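PDB 4EVS: putative ABC transporter subunit, substrate-binding component from Rhodopseudomonas palustris, which binds 4-hydroxybenzoate in a periplasmic-binding-protein fold and probably delivers it and related benzoates to an ABC importer. Local coordinates for residues F124-K135 with A155-E166. Residues are numbered along the deposited sequence; the frame is centred on the assembly and turned at random.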
loop_
_atom_site.group_PDB
_atom_site.type_symbol
_atom_site.label_atom_id
_atom_site.label_comp_id
_atom_site.label_asym_id
_atom_site.label_seq_id
_atom_site.Cartn_x
_atom_site.Cartn_y
_atom_site.Cartn_z
ATOM N N PHE A 124 -9.157 -5.013 1.376
ATOM C CA PHE A 124 -10.177 -5.834 0.707
ATOM C C PHE A 124 -9.823 -6.055 -0.749
ATOM O O PHE A 124 -9.988 -7.143 -1.281
ATOM C CB PHE A 124 -11.578 -5.166 0.752
ATOM C CG PHE A 124 -12.429 -5.594 1.884
ATOM C CD1 PHE A 124 -12.268 -5.023 3.130
ATOM C CD2 PHE A 124 -13.469 -6.469 1.686
ATOM C CE1 PHE A 124 -13.043 -5.379 4.185
ATOM C CE2 PHE A 124 -14.274 -6.832 2.731
ATOM C CZ PHE A 124 -14.097 -6.241 3.980
ATOM N N GLN A 125 -9.336 -5.000 -1.404
ATOM C CA GLN A 125 -8.987 -5.085 -2.822
ATOM C C GLN A 125 -7.983 -6.207 -3.081
ATOM O O GLN A 125 -8.151 -6.971 -4.029
ATOM C CB GLN A 125 -8.478 -3.730 -3.276
ATOM C CG GLN A 125 -8.141 -3.555 -4.770
ATOM C CD GLN A 125 -7.758 -2.153 -5.051
ATOM O OE1 GLN A 125 -6.934 -1.563 -4.334
ATOM N NE2 GLN A 125 -8.335 -1.582 -6.098
ATOM N N ASN A 126 -6.904 -6.254 -2.268
ATOM C CA ASN A 126 -5.903 -7.316 -2.428
ATOM C C ASN A 126 -6.263 -8.663 -1.818
ATOM O O ASN A 126 -5.822 -9.700 -2.312
ATOM C CB ASN A 126 -4.528 -6.852 -1.899
ATOM C CG ASN A 126 -3.862 -5.846 -2.804
ATOM O OD1 ASN A 126 -3.895 -5.999 -4.033
ATOM N ND2 ASN A 126 -3.165 -4.836 -2.198
ATOM N N THR A 127 -7.092 -8.645 -0.781
ATOM C CA THR A 127 -7.374 -9.880 -0.036
ATOM C C THR A 127 -8.416 -10.758 -0.692
ATOM O O THR A 127 -8.315 -11.986 -0.588
ATOM C CB THR A 127 -7.790 -9.566 1.422
ATOM O OG1 THR A 127 -6.704 -8.873 2.075
ATOM C CG2 THR A 127 -8.103 -10.810 2.205
ATOM N N VAL A 128 -9.423 -10.166 -1.315
ATOM C CA VAL A 128 -10.444 -10.970 -1.985
ATOM C C VAL A 128 -9.772 -11.923 -3.014
ATOM O O VAL A 128 -10.023 -13.131 -2.974
ATOM C CB VAL A 128 -11.616 -10.150 -2.524
ATOM C CG1 VAL A 128 -12.456 -10.955 -3.543
ATOM C CG2 VAL A 128 -12.496 -9.594 -1.370
ATOM N N PRO A 129 -8.875 -11.412 -3.877
ATOM C CA PRO A 129 -8.158 -12.358 -4.741
ATOM C C PRO A 129 -7.344 -13.368 -3.973
ATOM O O PRO A 129 -7.216 -14.508 -4.431
ATOM C CB PRO A 129 -7.266 -11.453 -5.593
ATOM C CG PRO A 129 -8.092 -10.164 -5.710
ATOM C CD PRO A 129 -8.701 -10.020 -4.348
ATOM N N ALA A 130 -6.701 -12.976 -2.867
ATOM C CA ALA A 130 -5.938 -13.930 -2.085
ATOM C C ALA A 130 -6.782 -15.104 -1.639
ATOM O O ALA A 130 -6.354 -16.270 -1.675
ATOM C CB ALA A 130 -5.309 -13.282 -0.868
ATOM N N ALA A 131 -8.014 -14.831 -1.227
ATOM C CA ALA A 131 -8.909 -15.910 -0.764
ATOM C C ALA A 131 -9.380 -16.810 -1.931
ATOM O O ALA A 131 -9.526 -18.034 -1.768
ATOM C CB ALA A 131 -10.072 -15.337 -0.005
ATOM N N LYS A 132 -9.575 -16.214 -3.105
ATOM C CA LYS A 132 -9.871 -16.979 -4.323
ATOM C C LYS A 132 -8.709 -17.908 -4.675
ATOM O O LYS A 132 -8.905 -19.089 -4.986
ATOM C CB LYS A 132 -10.219 -16.023 -5.471
ATOM C CG LYS A 132 -11.588 -15.391 -5.286
ATOM C CD LYS A 132 -11.901 -14.346 -6.356
ATOM C CE LYS A 132 -13.417 -14.100 -6.520
ATOM N NZ LYS A 132 -14.140 -13.733 -5.256
ATOM N N VAL A 133 -7.489 -17.384 -4.620
ATOM C CA VAL A 133 -6.327 -18.180 -4.966
ATOM C C VAL A 133 -6.101 -19.265 -3.940
ATOM O O VAL A 133 -5.678 -20.377 -4.281
ATOM C CB VAL A 133 -5.077 -17.329 -5.081
ATOM C CG1 VAL A 133 -3.818 -18.214 -5.272
ATOM C CG2 VAL A 133 -5.211 -16.305 -6.261
ATOM N N ALA A 134 -6.352 -18.947 -2.673
ATOM C CA ALA A 134 -6.171 -19.958 -1.620
ATOM C C ALA A 134 -6.968 -21.198 -1.964
ATOM O O ALA A 134 -6.498 -22.316 -1.814
ATOM C CB ALA A 134 -6.566 -19.399 -0.245
ATOM N N LYS A 135 -8.216 -21.004 -2.369
ATOM C CA LYS A 135 -9.060 -22.115 -2.806
ATOM C C LYS A 135 -8.501 -22.839 -4.030
ATOM O O LYS A 135 -8.424 -24.081 -4.058
ATOM C CB LYS A 135 -10.472 -21.572 -3.104
ATOM C CG LYS A 135 -11.448 -22.558 -3.668
ATOM C CD LYS A 135 -11.858 -23.502 -2.617
ATOM C CE LYS A 135 -12.761 -24.600 -3.192
ATOM N NZ LYS A 135 -13.117 -25.503 -2.065
ATOM N N ALA A 155 -8.584 -7.101 6.400
ATOM C CA ALA A 155 -8.023 -8.277 5.733
ATOM C C ALA A 155 -8.653 -9.557 6.277
ATOM O O ALA A 155 -9.055 -10.403 5.489
ATOM C CB ALA A 155 -6.482 -8.306 5.865
ATOM N N GLU A 156 -8.771 -9.650 7.587
ATOM C CA GLU A 156 -9.358 -10.803 8.195
ATOM C C GLU A 156 -10.805 -10.946 7.732
ATOM O O GLU A 156 -11.259 -12.057 7.403
ATOM C CB GLU A 156 -9.327 -10.662 9.719
ATOM C CG GLU A 156 -10.043 -11.759 10.429
ATOM C CD GLU A 156 -10.080 -11.614 11.952
ATOM O OE1 GLU A 156 -9.575 -10.629 12.518
ATOM O OE2 GLU A 156 -10.661 -12.527 12.592
ATOM N N THR A 157 -11.553 -9.839 7.743
ATOM C CA THR A 157 -12.972 -9.913 7.409
ATOM C C THR A 157 -13.130 -10.348 5.959
ATOM O O THR A 157 -13.971 -11.213 5.634
ATOM C CB THR A 157 -13.646 -8.539 7.674
ATOM O OG1 THR A 157 -13.575 -8.267 9.086
ATOM C CG2 THR A 157 -15.074 -8.529 7.233
ATOM N N ALA A 158 -12.350 -9.728 5.074
ATOM C CA ALA A 158 -12.408 -10.043 3.642
ATOM C C ALA A 158 -12.044 -11.512 3.384
ATOM O O ALA A 158 -12.718 -12.224 2.600
ATOM C CB ALA A 158 -11.470 -9.132 2.880
ATOM N N PHE A 159 -10.970 -11.982 4.019
ATOM C CA PHE A 159 -10.539 -13.382 3.806
ATOM C C PHE A 159 -11.549 -14.409 4.311
ATOM O O PHE A 159 -11.893 -15.336 3.599
ATOM C CB PHE A 159 -9.148 -13.620 4.366
ATOM C CG PHE A 159 -8.537 -14.909 3.869
ATOM C CD1 PHE A 159 -8.913 -16.121 4.394
ATOM C CD2 PHE A 159 -7.646 -14.904 2.795
ATOM C CE1 PHE A 159 -8.389 -17.279 3.895
ATOM C CE2 PHE A 159 -7.131 -16.063 2.299
ATOM C CZ PHE A 159 -7.509 -17.262 2.832
ATOM N N LYS A 160 -12.053 -14.201 5.510
ATOM C CA LYS A 160 -13.013 -15.116 6.074
ATOM C C LYS A 160 -14.220 -15.217 5.158
ATOM O O LYS A 160 -14.673 -16.321 4.850
ATOM C CB LYS A 160 -13.480 -14.622 7.416
ATOM C CG LYS A 160 -12.614 -14.910 8.566
ATOM C CD LYS A 160 -13.358 -14.509 9.872
ATOM C CE LYS A 160 -12.587 -14.868 11.111
ATOM N NZ LYS A 160 -13.279 -14.388 12.324
ATOM N N LYS A 161 -14.800 -14.090 4.774
ATOM C CA LYS A 161 -16.043 -14.132 3.995
ATOM C C LYS A 161 -15.844 -14.874 2.676
ATOM O O LYS A 161 -16.655 -15.725 2.284
ATOM C CB LYS A 161 -16.589 -12.727 3.720
ATOM C CG LYS A 161 -17.796 -12.729 2.791
ATOM C CD LYS A 161 -18.580 -11.410 2.766
ATOM C CE LYS A 161 -20.050 -11.683 2.394
ATOM N NZ LYS A 161 -20.223 -12.853 1.451
ATOM N N THR A 162 -14.769 -14.527 1.984
ATOM C CA THR A 162 -14.565 -15.025 0.650
ATOM C C THR A 162 -14.189 -16.516 0.677
ATOM O O THR A 162 -14.734 -17.319 -0.089
ATOM C CB THR A 162 -13.462 -14.191 -0.056
ATOM O OG1 THR A 162 -13.791 -12.766 -0.014
ATOM C CG2 THR A 162 -13.267 -14.674 -1.466
ATOM N N PHE A 163 -13.267 -16.885 1.566
ATOM C CA PHE A 163 -12.744 -18.237 1.627
ATOM C C PHE A 163 -13.857 -19.169 2.105
ATOM O O PHE A 163 -14.015 -20.282 1.578
ATOM C CB PHE A 163 -11.477 -18.293 2.498
ATOM C CG PHE A 163 -10.786 -19.627 2.501
ATOM C CD1 PHE A 163 -10.280 -20.177 1.336
ATOM C CD2 PHE A 163 -10.697 -20.369 3.667
ATOM C CE1 PHE A 163 -9.670 -21.416 1.331
ATOM C CE2 PHE A 163 -10.051 -21.601 3.661
ATOM C CZ PHE A 163 -9.556 -22.123 2.505
ATOM N N GLU A 164 -14.636 -18.730 3.090
ATOM C CA GLU A 164 -15.712 -19.582 3.620
ATOM C C GLU A 164 -16.791 -19.810 2.562
ATOM O O GLU A 164 -17.364 -20.908 2.437
ATOM C CB GLU A 164 -16.255 -19.000 4.930
ATOM C CG GLU A 164 -15.229 -19.179 6.092
ATOM C CD GLU A 164 -15.629 -18.475 7.404
ATOM O OE1 GLU A 164 -16.826 -18.210 7.607
ATOM O OE2 GLU A 164 -14.725 -18.158 8.232
ATOM N N ALA A 165 -17.041 -18.803 1.738
ATOM C CA ALA A 165 -18.052 -18.916 0.677
ATOM C C ALA A 165 -17.651 -19.918 -0.390
ATOM O O ALA A 165 -18.520 -20.574 -0.991
ATOM C CB ALA A 165 -18.317 -17.538 0.049
ATOM N N GLU A 166 -16.349 -20.091 -0.572
ATOM C CA GLU A 166 -15.807 -21.064 -1.502
ATOM C C GLU A 166 -15.682 -22.443 -0.892
ATOM O O GLU A 166 -15.190 -23.374 -1.555
ATOM C CB GLU A 166 -14.419 -20.625 -1.941
ATOM C CG GLU A 166 -14.431 -19.316 -2.646
ATOM C CD GLU A 166 -13.067 -18.777 -2.840
ATOM O OE1 GLU A 166 -12.171 -18.990 -1.960
ATOM O OE2 GLU A 166 -12.899 -18.132 -3.892
HETATM O O HOH W 1 -11.564 -19.413 -6.581
#
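Ala-158 sets its methyl over one face of the Phe-124 ring, offset toward the rim, CB lying 3.7 Å from the ring centroid. This CH-pi contact opens the seam between helices 123-136 and 150-165, which flank the same sheet in one lobe of the periplasmic binding protein fold. The segments 124-135 and 155-165 run in the same general direction, their axes 8.3 Å apart at closest and crossing at -34°, a spacing consistent with the small Ala-131 and Ala-158, each pointing at the other helix. Replacing Phe-124 by an alanine would probably leave the Ala-158 methyl without its aromatic cover and open a gap beside Thr-157 CG2. Further along, Phe-159 enters as a knob among Thr-127, Ala-130, Ala-131 and Ala-134. With its CG anti to the backbone N (chi1 -165°), the ring takes Ala-131 CB over one face, 4.0 Å from the centroid, while Thr-127 CG2 and Ala-134 CB meet its edge. Thr-162 sets its CG2 3.6 Å from Ala-131 CB and turns OG1 back to Ala-158 O, which also accepts the Thr-162 backbone N-H from the opposite face of its plane. At the C-terminal end Glu-166 OE2 lies against CA and CG of Lys-132, whose ammonium stays out of contact, and a water donates to both OE2 and Lys-132 O. Lys-135, bent at chi2, runs alongside Glu-166 in the opposite direction and bonds the backbone rather than the carboxylate: NZ donates to Glu-166 O at 3.0 Å, tilted 24° from the carbonyl plane. Behind this layer, Phe-199 of strand 197-201 stacks with Phe-159, Val-142 of strand 141-147 touches both Phe-159 and Phe-163, and Thr-127 OG1 hydrogen-bonds to Met-123 O.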